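Local coordinates for bacteriophage virulence determinant (Salmonella enterica subsp. enterica serovar Typhimurium str. 14028S, PDB 6GGR), which probably acts as a zinc-dependent protease of the PipA family, a phage-encoded virulence effector that appears to target proteins of the infected host cell, at residues E147-N152 with T201-I206; T160-I165 with E189-I194; G54-D59 with R130-L135; L49-G54 with R106-A111. One frame throughout, in Å; residues are numbered along the deposited sequence.

Contact 1 of 4, residues E147-N152 with T201-I206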
loop_
_atom_site.group_PDB
_atom_site.type_symbol
_atom_site.label_atom_id
_atom_site.label_comp_id
_atom_site.label_asym_id
_atom_site.label_seq_id
_atom_site.Cartn_x
_atom_site.Cartn_y
_atom_site.Cartn_z
ATOM N N GLU B 147 -5.719 0.783 9.016
ATOM C CA GLU B 147 -6.102 0.531 7.638
ATOM C C GLU B 147 -7.157 -0.564 7.631
ATOM O O GLU B 147 -7.155 -1.458 8.482
ATOM C CB GLU B 147 -4.892 0.143 6.783
ATOM C CG GLU B 147 -3.904 1.295 6.584
ATOM C CD GLU B 147 -3.016 1.108 5.370
ATOM O OE1 GLU B 147 -1.877 0.620 5.528
ATOM O OE2 GLU B 147 -3.464 1.443 4.254
ATOM N N TYR B 148 -8.059 -0.459 6.686
ATOM C CA TYR B 148 -9.248 -1.272 6.631
ATOM C C TYR B 148 -9.406 -2.185 5.420
ATOM O O TYR B 148 -8.879 -1.943 4.422
ATOM C CB TYR B 148 -10.523 -0.361 6.796
ATOM C CG TYR B 148 -10.660 0.314 8.180
ATOM C CD1 TYR B 148 -9.999 1.468 8.470
ATOM C CD2 TYR B 148 -11.429 -0.231 9.177
ATOM C CE1 TYR B 148 -10.100 2.069 9.652
ATOM C CE2 TYR B 148 -11.562 0.346 10.372
ATOM C CZ TYR B 148 -10.908 1.526 10.630
ATOM O OH TYR B 148 -10.997 2.090 11.832
ATOM N N TYR B 149 -10.113 -3.272 5.620
ATOM C CA TYR B 149 -10.492 -4.115 4.498
ATOM C C TYR B 149 -12.000 -4.324 4.522
ATOM O O TYR B 149 -12.665 -4.119 5.542
ATOM C CB TYR B 149 -9.749 -5.466 4.516
ATOM C CG TYR B 149 -10.112 -6.421 5.641
ATOM C CD1 TYR B 149 -11.238 -7.229 5.560
ATOM C CD2 TYR B 149 -9.304 -6.541 6.764
ATOM C CE1 TYR B 149 -11.562 -8.117 6.578
ATOM C CE2 TYR B 149 -9.621 -7.426 7.787
ATOM C CZ TYR B 149 -10.746 -8.210 7.686
ATOM O OH TYR B 149 -11.052 -9.083 8.706
ATOM N N GLU B 150 -12.542 -4.728 3.379
ATOM C CA GLU B 150 -13.983 -4.848 3.220
ATOM C C GLU B 150 -14.451 -6.242 3.618
ATOM O O GLU B 150 -13.820 -7.245 3.272
ATOM C CB GLU B 150 -14.384 -4.551 1.778
ATOM C CG GLU B 150 -15.867 -4.264 1.607
ATOM C CD GLU B 150 -16.155 -3.405 0.391
ATOM O OE1 GLU B 150 -15.561 -3.666 -0.678
ATOM O OE2 GLU B 150 -16.965 -2.463 0.507
ATOM N N SER B 151 -15.561 -6.295 4.354
ATOM C CA SER B 151 -16.173 -7.550 4.769
ATOM C C SER B 151 -17.685 -7.394 4.735
ATOM O O SER B 151 -18.215 -6.307 4.491
ATOM C CB SER B 151 -15.723 -7.967 6.175
ATOM O OG SER B 151 -16.464 -7.274 7.167
ATOM N N ASN B 152 -18.386 -8.501 4.990
ATOM C CA ASN B 152 -19.841 -8.457 5.059
ATOM C C ASN B 152 -20.332 -7.773 6.328
ATOM O O ASN B 152 -21.497 -7.368 6.385
ATOM C CB ASN B 152 -20.420 -9.869 4.983
ATOM C CG ASN B 152 -20.195 -10.520 3.633
ATOM O OD1 ASN B 152 -20.262 -9.861 2.595
ATOM N ND2 ASN B 152 -19.934 -11.822 3.638
ATOM N N THR B 201 -10.849 -14.743 14.554
ATOM C CA THR B 201 -12.263 -14.375 14.562
ATOM C C THR B 201 -12.633 -13.358 13.484
ATOM O O THR B 201 -13.820 -13.230 13.158
ATOM C CB THR B 201 -12.626 -13.816 15.946
ATOM O OG1 THR B 201 -12.415 -14.829 16.937
ATOM C CG2 THR B 201 -14.080 -13.344 16.009
ATOM N N SER B 202 -11.663 -12.639 12.931
ATOM C CA SER B 202 -11.978 -11.538 12.029
ATOM C C SER B 202 -12.862 -12.031 10.884
ATOM O O SER B 202 -12.664 -13.146 10.387
ATOM C CB SER B 202 -10.696 -10.920 11.468
ATOM O OG SER B 202 -10.046 -11.803 10.567
ATOM N N PRO B 203 -13.840 -11.239 10.439
ATOM C CA PRO B 203 -14.624 -11.648 9.278
ATOM C C PRO B 203 -13.739 -11.761 8.058
ATOM O O PRO B 203 -12.761 -11.005 7.909
ATOM C CB PRO B 203 -15.650 -10.512 9.127
ATOM C CG PRO B 203 -15.622 -9.757 10.406
ATOM C CD PRO B 203 -14.252 -9.922 10.953
ATOM N N PRO B 204 -14.037 -12.689 7.151
ATOM C CA PRO B 204 -13.209 -12.812 5.947
ATOM C C PRO B 204 -13.336 -11.594 5.046
ATOM O O PRO B 204 -14.351 -10.894 5.031
ATOM C CB PRO B 204 -13.742 -14.077 5.267
ATOM C CG PRO B 204 -15.095 -14.280 5.827
ATOM C CD PRO B 204 -15.088 -13.717 7.209
ATOM N N ARG B 205 -12.275 -11.355 4.282
ATOM C CA ARG B 205 -12.174 -10.188 3.414
ATOM C C ARG B 205 -12.843 -10.507 2.084
ATOM O O ARG B 205 -12.351 -11.340 1.319
ATOM C CB ARG B 205 -10.707 -9.820 3.225
ATOM C CG ARG B 205 -10.441 -8.583 2.394
ATOM C CD ARG B 205 -8.945 -8.370 2.305
ATOM N NE ARG B 205 -8.571 -7.128 1.643
ATOM C CZ ARG B 205 -7.312 -6.768 1.415
ATOM N NH1 ARG B 205 -6.312 -7.558 1.800
ATOM N NH2 ARG B 205 -7.051 -5.619 0.806
ATOM N N ILE B 206 -13.963 -9.834 1.800
ATOM C CA ILE B 206 -14.767 -10.152 0.623
ATOM C C ILE B 206 -14.273 -9.462 -0.637
ATOM O O ILE B 206 -14.677 -9.855 -1.742
ATOM C CB ILE B 206 -16.249 -9.789 0.851
ATOM C CG1 ILE B 206 -16.433 -8.268 0.956
ATOM C CG2 ILE B 206 -16.771 -10.486 2.104
ATOM C CD1 ILE B 206 -17.875 -7.830 1.149
HETATM O O HOH W 1 -10.483 -4.668 1.479
HETATM O O HOH W 2 -16.782 -10.961 5.474
#

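Contact 2 of 4, residues T160-I165 with E189-I194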
loop_
_atom_site.group_PDB
_atom_site.type_symbol
_atom_site.label_atom_id
_atom_site.label_comp_id
_atom_site.label_asym_id
_atom_site.label_seq_id
_atom_site.Cartn_x
_atom_site.Cartn_y
_atom_site.Cartn_z
ATOM N N THR B 160 -2.218 -7.527 12.995
ATOM C CA THR B 160 -0.885 -8.050 12.708
ATOM C C THR B 160 -0.966 -9.413 12.031
ATOM O O THR B 160 -0.281 -9.667 11.034
ATOM C CB THR B 160 -0.075 -8.137 14.004
ATOM O OG1 THR B 160 -0.019 -6.846 14.615
ATOM C CG2 THR B 160 1.345 -8.624 13.734
ATOM N N THR B 161 -1.805 -10.303 12.558
ATOM C CA THR B 161 -1.883 -11.654 12.012
ATOM C C THR B 161 -2.247 -11.622 10.532
ATOM O O THR B 161 -1.529 -12.184 9.696
ATOM C CB THR B 161 -2.892 -12.482 12.803
ATOM O OG1 THR B 161 -2.542 -12.451 14.192
ATOM C CG2 THR B 161 -2.897 -13.933 12.318
ATOM N N ARG B 162 -3.350 -10.950 10.186
ATOM C CA ARG B 162 -3.766 -10.887 8.788
ATOM C C ARG B 162 -2.686 -10.254 7.920
ATOM O O ARG B 162 -2.372 -10.762 6.838
ATOM C CB ARG B 162 -5.077 -10.110 8.651
ATOM C CG ARG B 162 -5.609 -10.080 7.218
ATOM C CD ARG B 162 -7.020 -9.499 7.120
ATOM N NE ARG B 162 -8.051 -10.403 7.635
ATOM C CZ ARG B 162 -8.613 -11.390 6.937
ATOM N NH1 ARG B 162 -8.252 -11.626 5.685
ATOM N NH2 ARG B 162 -9.545 -12.152 7.491
ATOM N N SER B 163 -2.105 -9.142 8.372
ATOM C CA SER B 163 -1.103 -8.457 7.559
ATOM C C SER B 163 0.125 -9.335 7.352
ATOM O O SER B 163 0.656 -9.429 6.240
ATOM C CB SER B 163 -0.712 -7.134 8.213
ATOM O OG SER B 163 -1.848 -6.327 8.458
ATOM N N PHE B 164 0.595 -9.981 8.421
ATOM C CA PHE B 164 1.760 -10.854 8.312
ATOM C C PHE B 164 1.482 -12.024 7.377
ATOM O O PHE B 164 2.292 -12.339 6.498
ATOM C CB PHE B 164 2.163 -11.354 9.701
ATOM C CG PHE B 164 3.094 -10.427 10.435
ATOM C CD1 PHE B 164 2.794 -9.083 10.579
ATOM C CD2 PHE B 164 4.264 -10.909 10.998
ATOM C CE1 PHE B 164 3.649 -8.238 11.255
ATOM C CE2 PHE B 164 5.120 -10.072 11.679
ATOM C CZ PHE B 164 4.813 -8.733 11.810
ATOM N N ILE B 165 0.337 -12.683 7.553
ATOM C CA ILE B 165 0.010 -13.843 6.723
ATOM C C ILE B 165 -0.176 -13.423 5.271
ATOM O O ILE B 165 0.255 -14.122 4.347
ATOM C CB ILE B 165 -1.241 -14.551 7.274
ATOM C CG1 ILE B 165 -0.961 -15.138 8.665
ATOM C CG2 ILE B 165 -1.727 -15.637 6.309
ATOM C CD1 ILE B 165 0.168 -16.156 8.708
ATOM N N GLU B 189 -7.840 -14.765 -0.653
ATOM C CA GLU B 189 -8.600 -15.981 -0.383
ATOM C C GLU B 189 -7.793 -16.943 0.478
ATOM O O GLU B 189 -8.301 -17.479 1.469
ATOM C CB GLU B 189 -9.036 -16.637 -1.695
ATOM C CG GLU B 189 -10.015 -15.778 -2.491
ATOM C CD GLU B 189 -11.009 -16.586 -3.301
ATOM O OE1 GLU B 189 -10.849 -17.821 -3.392
ATOM O OE2 GLU B 189 -11.955 -15.979 -3.850
ATOM N N TYR B 190 -6.524 -17.162 0.123
ATOM C CA TYR B 190 -5.635 -17.952 0.972
ATOM C C TYR B 190 -5.598 -17.396 2.388
ATOM O O TYR B 190 -5.736 -18.140 3.366
ATOM C CB TYR B 190 -4.219 -17.967 0.385
ATOM C CG TYR B 190 -3.925 -19.078 -0.596
ATOM C CD1 TYR B 190 -4.317 -20.388 -0.343
ATOM C CD2 TYR B 190 -3.232 -18.820 -1.771
ATOM C CE1 TYR B 190 -4.034 -21.405 -1.239
ATOM C CE2 TYR B 190 -2.949 -19.829 -2.674
ATOM C CZ TYR B 190 -3.350 -21.118 -2.403
ATOM O OH TYR B 190 -3.066 -22.121 -3.300
ATOM N N THR B 191 -5.398 -16.082 2.516
ATOM C CA THR B 191 -5.306 -15.474 3.837
ATOM C C THR B 191 -6.595 -15.679 4.622
ATOM O O THR B 191 -6.556 -16.032 5.807
ATOM C CB THR B 191 -4.967 -13.986 3.704
ATOM O OG1 THR B 191 -3.719 -13.843 3.010
ATOM C CG2 THR B 191 -4.844 -13.324 5.066
ATOM N N ASN B 192 -7.751 -15.488 3.977
ATOM C CA ASN B 192 -9.024 -15.722 4.656
ATOM C C ASN B 192 -9.104 -17.143 5.202
ATOM O O ASN B 192 -9.522 -17.360 6.346
ATOM C CB ASN B 192 -10.193 -15.466 3.705
ATOM C CG ASN B 192 -10.435 -13.988 3.446
ATOM O OD1 ASN B 192 -9.920 -13.120 4.150
ATOM N ND2 ASN B 192 -11.248 -13.700 2.438
ATOM N N ILE B 193 -8.727 -18.129 4.385
ATOM C CA ILE B 193 -8.868 -19.531 4.772
ATOM C C ILE B 193 -7.904 -19.876 5.900
ATOM O O ILE B 193 -8.271 -20.550 6.870
ATOM C CB ILE B 193 -8.641 -20.441 3.555
ATOM C CG1 ILE B 193 -9.697 -20.165 2.484
ATOM C CG2 ILE B 193 -8.669 -21.916 3.976
ATOM C CD1 ILE B 193 -9.376 -20.774 1.130
ATOM N N ILE B 194 -6.648 -19.447 5.771
ATOM C CA ILE B 194 -5.641 -19.736 6.787
ATOM C C ILE B 194 -6.075 -19.175 8.135
ATOM O O ILE B 194 -6.030 -19.864 9.162
ATOM C CB ILE B 194 -4.278 -19.173 6.349
ATOM C CG1 ILE B 194 -3.788 -19.914 5.105
ATOM C CG2 ILE B 194 -3.248 -19.282 7.475
ATOM C CD1 ILE B 194 -2.618 -19.243 4.413
HETATM O O HOH W 3 -10.732 -14.969 7.474
#

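Contact 3 of 4, residues G54-D59 with R130-L135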
loop_
_atom_site.group_PDB
_atom_site.type_symbol
_atom_site.label_atom_id
_atom_site.label_comp_id
_atom_site.label_asym_id
_atom_site.label_seq_id
_atom_site.Cartn_x
_atom_site.Cartn_y
_atom_site.Cartn_z
ATOM N N GLY B 54 16.927 -6.531 5.576
ATOM C CA GLY B 54 17.106 -5.935 4.265
ATOM C C GLY B 54 15.819 -5.355 3.715
ATOM O O GLY B 54 14.798 -6.048 3.650
ATOM N N GLY B 55 15.856 -4.087 3.304
ATOM C CA GLY B 55 14.663 -3.369 2.918
ATOM C C GLY B 55 14.424 -3.359 1.417
ATOM O O GLY B 55 15.252 -3.784 0.616
ATOM N N MET B 56 13.244 -2.853 1.051
ATOM C CA MET B 56 12.903 -2.688 -0.358
ATOM C C MET B 56 13.966 -1.894 -1.103
ATOM O O MET B 56 14.219 -2.150 -2.287
ATOM C CB MET B 56 11.552 -1.986 -0.481
ATOM C CG MET B 56 10.388 -2.796 0.031
ATOM S SD MET B 56 9.993 -4.148 -1.084
ATOM C CE MET B 56 8.745 -5.017 -0.135
ATOM N N ASP B 57 14.588 -0.922 -0.436
ATOM C CA ASP B 57 15.617 -0.106 -1.060
ATOM C C ASP B 57 16.987 -0.615 -0.641
ATOM O O ASP B 57 17.285 -0.621 0.563
ATOM C CB ASP B 57 15.454 1.355 -0.660
ATOM C CG ASP B 57 16.372 2.276 -1.438
ATOM O OD1 ASP B 57 17.216 1.769 -2.208
ATOM O OD2 ASP B 57 16.243 3.509 -1.288
ATOM N N PRO B 58 17.841 -1.059 -1.570
ATOM C CA PRO B 58 19.200 -1.468 -1.167
ATOM C C PRO B 58 19.939 -0.408 -0.367
ATOM O O PRO B 58 20.523 -0.715 0.680
ATOM C CB PRO B 58 19.884 -1.755 -2.511
ATOM C CG PRO B 58 18.781 -2.094 -3.441
ATOM C CD PRO B 58 17.600 -1.277 -3.006
ATOM N N ASP B 59 19.923 0.844 -0.835
ATOM C CA ASP B 59 20.683 1.896 -0.165
ATOM C C ASP B 59 20.242 2.065 1.283
ATOM O O ASP B 59 21.080 2.192 2.183
ATOM C CB ASP B 59 20.529 3.217 -0.921
ATOM C CG ASP B 59 20.998 3.122 -2.358
ATOM O OD1 ASP B 59 21.209 1.989 -2.843
ATOM O OD2 ASP B 59 21.163 4.181 -3.003
ATOM N N ARG B 130 16.719 -9.833 -5.976
ATOM C CA ARG B 130 16.603 -9.508 -4.558
ATOM C C ARG B 130 15.161 -9.685 -4.074
ATOM O O ARG B 130 14.228 -9.118 -4.644
ATOM C CB ARG B 130 17.087 -8.080 -4.309
ATOM C CG ARG B 130 17.671 -7.843 -2.921
ATOM C CD ARG B 130 18.369 -6.480 -2.842
ATOM N NE ARG B 130 18.839 -6.167 -1.491
ATOM C CZ ARG B 130 18.159 -5.460 -0.593
ATOM N NH1 ARG B 130 16.961 -4.972 -0.879
ATOM N NH2 ARG B 130 18.679 -5.238 0.601
ATOM N N LYS B 131 14.993 -10.485 -3.025
ATOM C CA LYS B 131 13.688 -10.851 -2.487
ATOM C C LYS B 131 13.533 -10.239 -1.100
ATOM O O LYS B 131 14.394 -10.432 -0.236
ATOM C CB LYS B 131 13.545 -12.378 -2.412
ATOM C CG LYS B 131 13.441 -13.082 -3.768
ATOM C CD LYS B 131 13.915 -14.546 -3.711
ATOM C CE LYS B 131 12.762 -15.544 -3.644
ATOM N NZ LYS B 131 13.248 -16.955 -3.733
ATOM N N VAL B 132 12.437 -9.508 -0.885
ATOM C CA VAL B 132 12.203 -8.806 0.371
ATOM C C VAL B 132 10.787 -9.069 0.857
ATOM O O VAL B 132 9.846 -9.142 0.061
ATOM C CB VAL B 132 12.432 -7.290 0.224
ATOM C CG1 VAL B 132 12.062 -6.567 1.519
ATOM C CG2 VAL B 132 13.877 -7.004 -0.164
ATOM N N ILE B 133 10.641 -9.188 2.175
ATOM C CA ILE B 133 9.348 -9.228 2.849
ATOM C C ILE B 133 9.351 -8.083 3.852
ATOM O O ILE B 133 10.119 -8.105 4.823
ATOM C CB ILE B 133 9.102 -10.576 3.546
ATOM C CG1 ILE B 133 8.831 -11.667 2.510
ATOM C CG2 ILE B 133 7.929 -10.487 4.519
ATOM C CD1 ILE B 133 8.984 -13.075 3.051
ATOM N N ALA B 134 8.501 -7.083 3.623
ATOM C CA ALA B 134 8.443 -5.899 4.469
ATOM C C ALA B 134 7.311 -6.050 5.476
ATOM O O ALA B 134 6.150 -6.231 5.090
ATOM C CB ALA B 134 8.254 -4.635 3.629
ATOM N N LEU B 135 7.648 -5.965 6.762
ATOM C CA LEU B 135 6.673 -6.089 7.835
ATOM C C LEU B 135 6.951 -5.026 8.887
ATOM O O LEU B 135 8.090 -4.583 9.057
ATOM C CB LEU B 135 6.721 -7.478 8.482
ATOM C CG LEU B 135 6.570 -8.672 7.536
ATOM C CD1 LEU B 135 6.918 -9.966 8.254
ATOM C CD2 LEU B 135 5.161 -8.745 6.965
#

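Contact 4 of 4, residues L49-G54 with R106-A111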
loop_
_atom_site.group_PDB
_atom_site.type_symbol
_atom_site.label_atom_id
_atom_site.label_comp_id
_atom_site.label_asym_id
_atom_site.label_seq_id
_atom_site.Cartn_x
_atom_site.Cartn_y
_atom_site.Cartn_z
ATOM N N LEU B 49 12.364 -19.073 6.169
ATOM C CA LEU B 49 11.815 -18.007 5.338
ATOM C C LEU B 49 12.738 -16.795 5.257
ATOM O O LEU B 49 12.829 -16.164 4.198
ATOM C CB LEU B 49 10.447 -17.578 5.874
ATOM C CG LEU B 49 9.675 -16.531 5.063
ATOM C CD1 LEU B 49 9.044 -17.150 3.827
ATOM C CD2 LEU B 49 8.620 -15.852 5.922
ATOM N N ILE B 50 13.431 -16.461 6.345
ATOM C CA ILE B 50 14.176 -15.210 6.463
ATOM C C ILE B 50 15.664 -15.517 6.560
ATOM O O ILE B 50 16.083 -16.351 7.371
ATOM C CB ILE B 50 13.710 -14.399 7.684
ATOM C CG1 ILE B 50 12.190 -14.189 7.647
ATOM C CG2 ILE B 50 14.440 -13.065 7.756
ATOM C CD1 ILE B 50 11.665 -13.570 6.362
ATOM N N SER B 51 16.463 -14.823 5.747
ATOM C CA SER B 51 17.917 -14.920 5.830
ATOM C C SER B 51 18.497 -13.850 6.748
ATOM O O SER B 51 19.291 -14.158 7.642
ATOM C CB SER B 51 18.544 -14.793 4.440
ATOM O OG SER B 51 18.374 -13.486 3.922
ATOM N N GLY B 52 18.121 -12.594 6.527
ATOM C CA GLY B 52 18.570 -11.506 7.356
ATOM C C GLY B 52 17.796 -10.234 7.080
ATOM O O GLY B 52 16.862 -10.211 6.272
ATOM N N PRO B 53 18.168 -9.149 7.756
ATOM C CA PRO B 53 17.511 -7.862 7.498
ATOM C C PRO B 53 17.841 -7.339 6.110
ATOM O O PRO B 53 18.891 -7.642 5.537
ATOM C CB PRO B 53 18.074 -6.938 8.584
ATOM C CG PRO B 53 18.852 -7.801 9.526
ATOM C CD PRO B 53 19.189 -9.064 8.812
ATOM N N GLY B 54 16.927 -6.531 5.576
ATOM C CA GLY B 54 17.106 -5.935 4.265
ATOM C C GLY B 54 15.819 -5.355 3.715
ATOM O O GLY B 54 14.798 -6.048 3.650
ATOM N N ARG B 106 16.480 -17.599 0.544
ATOM C CA ARG B 106 15.603 -17.014 1.587
ATOM C C ARG B 106 15.292 -15.500 1.352
ATOM O O ARG B 106 15.865 -14.893 0.458
ATOM C CB ARG B 106 16.062 -17.283 3.027
ATOM C CG ARG B 106 17.017 -18.437 3.196
ATOM C CD ARG B 106 16.336 -19.776 3.412
ATOM N NE ARG B 106 16.909 -20.496 4.544
ATOM C CZ ARG B 106 16.801 -21.795 4.756
ATOM N NH1 ARG B 106 16.138 -22.576 3.936
ATOM N NH2 ARG B 106 17.343 -22.302 5.824
ATOM N N TRP B 107 14.383 -14.924 2.140
ATOM C CA TRP B 107 13.892 -13.538 1.897
ATOM C C TRP B 107 14.508 -12.596 2.886
ATOM O O TRP B 107 14.866 -12.982 3.968
ATOM C CB TRP B 107 12.332 -13.435 1.979
ATOM C CG TRP B 107 11.607 -14.232 0.957
ATOM C CD1 TRP B 107 11.504 -15.557 0.903
ATOM C CD2 TRP B 107 10.851 -13.732 -0.139
ATOM N NE1 TRP B 107 10.764 -15.930 -0.155
ATOM C CE2 TRP B 107 10.346 -14.819 -0.817
ATOM C CE3 TRP B 107 10.565 -12.454 -0.606
ATOM C CZ2 TRP B 107 9.578 -14.686 -1.929
ATOM C CZ3 TRP B 107 9.820 -12.324 -1.701
ATOM C CH2 TRP B 107 9.330 -13.420 -2.360
ATOM N N LEU B 108 14.681 -11.356 2.447
ATOM C CA LEU B 108 15.087 -10.298 3.363
ATOM C C LEU B 108 13.874 -9.780 4.122
ATOM O O LEU B 108 12.808 -9.558 3.537
ATOM C CB LEU B 108 15.747 -9.152 2.598
ATOM C CG LEU B 108 17.132 -9.411 1.997
ATOM C CD1 LEU B 108 17.569 -8.245 1.120
ATOM C CD2 LEU B 108 18.151 -9.658 3.098
ATOM N N LEU B 109 14.031 -9.595 5.428
ATOM C CA LEU B 109 12.961 -9.048 6.259
ATOM C C LEU B 109 13.155 -7.538 6.359
ATOM O O LEU B 109 14.057 -7.062 7.052
ATOM C CB LEU B 109 12.956 -9.707 7.633
ATOM C CG LEU B 109 11.927 -9.148 8.620
ATOM C CD1 LEU B 109 10.516 -9.281 8.067
ATOM C CD2 LEU B 109 12.036 -9.835 9.971
ATOM N N GLY B 110 12.313 -6.782 5.655
ATOM C CA GLY B 110 12.331 -5.335 5.760
ATOM C C GLY B 110 11.563 -4.850 6.973
ATOM O O GLY B 110 10.514 -4.211 6.840
ATOM N N ALA B 111 12.079 -5.153 8.162
ATOM C CA ALA B 111 11.353 -4.871 9.393
ATOM C C ALA B 111 11.137 -3.372 9.569
ATOM O O ALA B 111 12.025 -2.560 9.294
ATOM C CB ALA B 111 12.113 -5.432 10.596
#

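Contact 1 of 4, residues E147-N152 with T201-I206
Y149 meets P203 and R205 with its ring and hydroxyl; it and I206 have the largest buried areas of the contact, followed by R205. The phenol of Y149 reaches across to the loop 201-206 and ends at the backbone of P203: OH donates to P203 O over 2.7 Å, with the donor in the carbonyl plane and a C=O...donor angle of 154°. A chi1 of 68°, which sets CG between the backbone N and the carbonyl carbon, carries the ring to that loop, P203 O at its edge. The fully extended chain of R205 runs past it, CG lying 3.5 Å from Y149 CD1 and NE 3.5 Å from Y149 CB, while ring and guanidinium planes stand 44° apart. The head of R205 is held elsewhere, by Y208 O and by the backbone of the chain of another protein, and its side chain comes within about 4 Å of that of H166. Strand 148-149 forms an antiparallel pair with 156-157, and the loop that follows helix 186-197 packs against this hairpin. Beyond the ring, I206 N donates to E150 O at 3.0 Å, and the same oxygen receives a CA-H...O contact from R205 CA at 3.4 Å. The CD1 methyl of I206 then settles 3.5 Å from N152 OD1, and its CG1 lies 4.1 Å from E150 CG. One water bridges the segments by accepting from both E150 N and R205 NE; a second accepts from N152 N, but its link to P204 O is unusually short and therefore doubtful.

Contact 2 of 4, residues T160-I165 with E189-I194
A buried helix-helix contact is made here by R162 and I165 on one side and T191, N192 and I194 on the other. It joins helix 160-173 to helix 186-197 in the middle of the fold, and the centre of the contact lies about 6 Å from that of the chain. Over these residues the axes approach to 9.9 Å at 135°, running broadly antiparallel. I165 supplies the apolar part: its CG2 methyl is 4.1 Å from T191 CG2 and also 4.1 Å from I194 CG2, so one branch serves both neighbours. The polar part is a side-chain bond, R162 NH1 to N192 OD1 at 2.7 Å. The arginine leaves its helix extended and then bends at chi3 (-73°), which brings the edge of the guanidinium, through NH1, to the amide oxygen. That donor lies nearly along the C=O axis, although guanidinium and amide planes are 70° apart. On its way R162 passes T191, whose CG2 is 4.0 Å from R162 CG. The T191 side chain also lies about 4 Å from that of H166. A water accepts weakly from R162 NH2 and donates to N192 O. Each polar end has a second anchor, R162 NH2 at S202 OG and N192 ND2 at R205 O and H18 NE2. Such a network probably offsets the cost of burying the arginine's charge.

Contact 3 of 4, residues G54-D59 with R130-L135
R130 meets G55 first: its NH1 donates to G55 O over 2.6 Å, the N-H...acceptor angle being 161°. The oxygen lies in the guanidinium plane, 5° out of it, and the donor approaches almost head-on to the C=O. An extended chain from CG to NE delivers the group to this point, where P58 CA sits 4.0 Å above one guanidinium face, offset toward its rim. R130 directly follows the unmodelled residues 121-129, so this bond holds the first modelled residue after that gap. V132 is next to touch. Its two methyls divide the loop between them, CG1 lying 3.5 Å from G54 O and CG2 3.6 Å from G55 O. The same CG1 is 4.0 Å from M56 CE, and M56 SD lies beside the valine as well. A134 closes the row, with CB 3.8 Å from M56 CE. The methionine gets there by a bend at chi2 (-73°), which turns its thioether back toward the strand although its CB points away. On the loop side D57 OD1 accepts from D59 N, making an Asx turn. The poorly ordered D59 has its charged partner outside both segments, a basic side chain of the chain of another protein. The arrangement is that of a loop laid over one face of strand 132-135, the middle strand of a mixed three-stranded sheet, with the M56 side chain about 9 Å from that of H170.

Contact 4 of 4, residues L49-G54 with R106-A111
Parallel strand pairing joins I50 to W107 and P53 to L109, adding residues 50-53 alongside strand 107-111, an outermost strand of the three-stranded sheet 107-111, 132-135, 116-117. The chain connects the two through helices 64-84 and 86-100, a helical crossover between parallel neighbours. Four backbone hydrogen bonds define the register. L49 O, at the end of helix 45-49, receives W107 N at 2.9 Å, and S51 N returns a bond to W107 O at 3.0 Å. Further on, L109 N donates to G52 O, also at 3.0 Å, and G54 N reaches L109 O at 3.3 Å. The last is the least regular, for its donor stands 63° out of the carbonyl plane. Between these bonds the chain turns a corner at G52, consistent with the end-to-end directions of the two touching parts being 45° apart. I50 and W107 point to one face. I50 CG2, placed anti to the backbone N by the isoleucine's first torsion, packs 3.7 Å from L109 CB. L49 turns its CD1 to within 4.1 Å of W107 CD1, and L49 O lies at the indole edge. L108 heads the other way, with CD2 3.2 Å from P53 O. G110 centres an inverse gamma turn just beyond the pairing. With the polar bonds all made by backbone groups, the register owes little to side-chain chemistry, and side chains are left to make apolar packing with the helices, L49 and W107 against helix 160-173 and I50 against Y67 and L74 of helix 64-84.

Contacts 3 and 4 form one unit: they share G54, their centres are 7 Å apart, and I133 N probably bonds to L108 O at 2.6 Å where strands 132-135 and 107-111 run side by side. Contacts 1 and 2 form another, with centres 11 Å apart. The two units meet where F164 CE2 packs 3.9 Å from L135 CD1, whereas contacts 1 and 4 lie on opposite sides of the chain's centre, 28 Å apart between centres. H166, H170 and D177 bind zinc in this protein, although none is bound to this chain in the model. Contacts 1 and 2 come nearest to them; in contact 4 the W107 side chain is about 7 Å from that of H170.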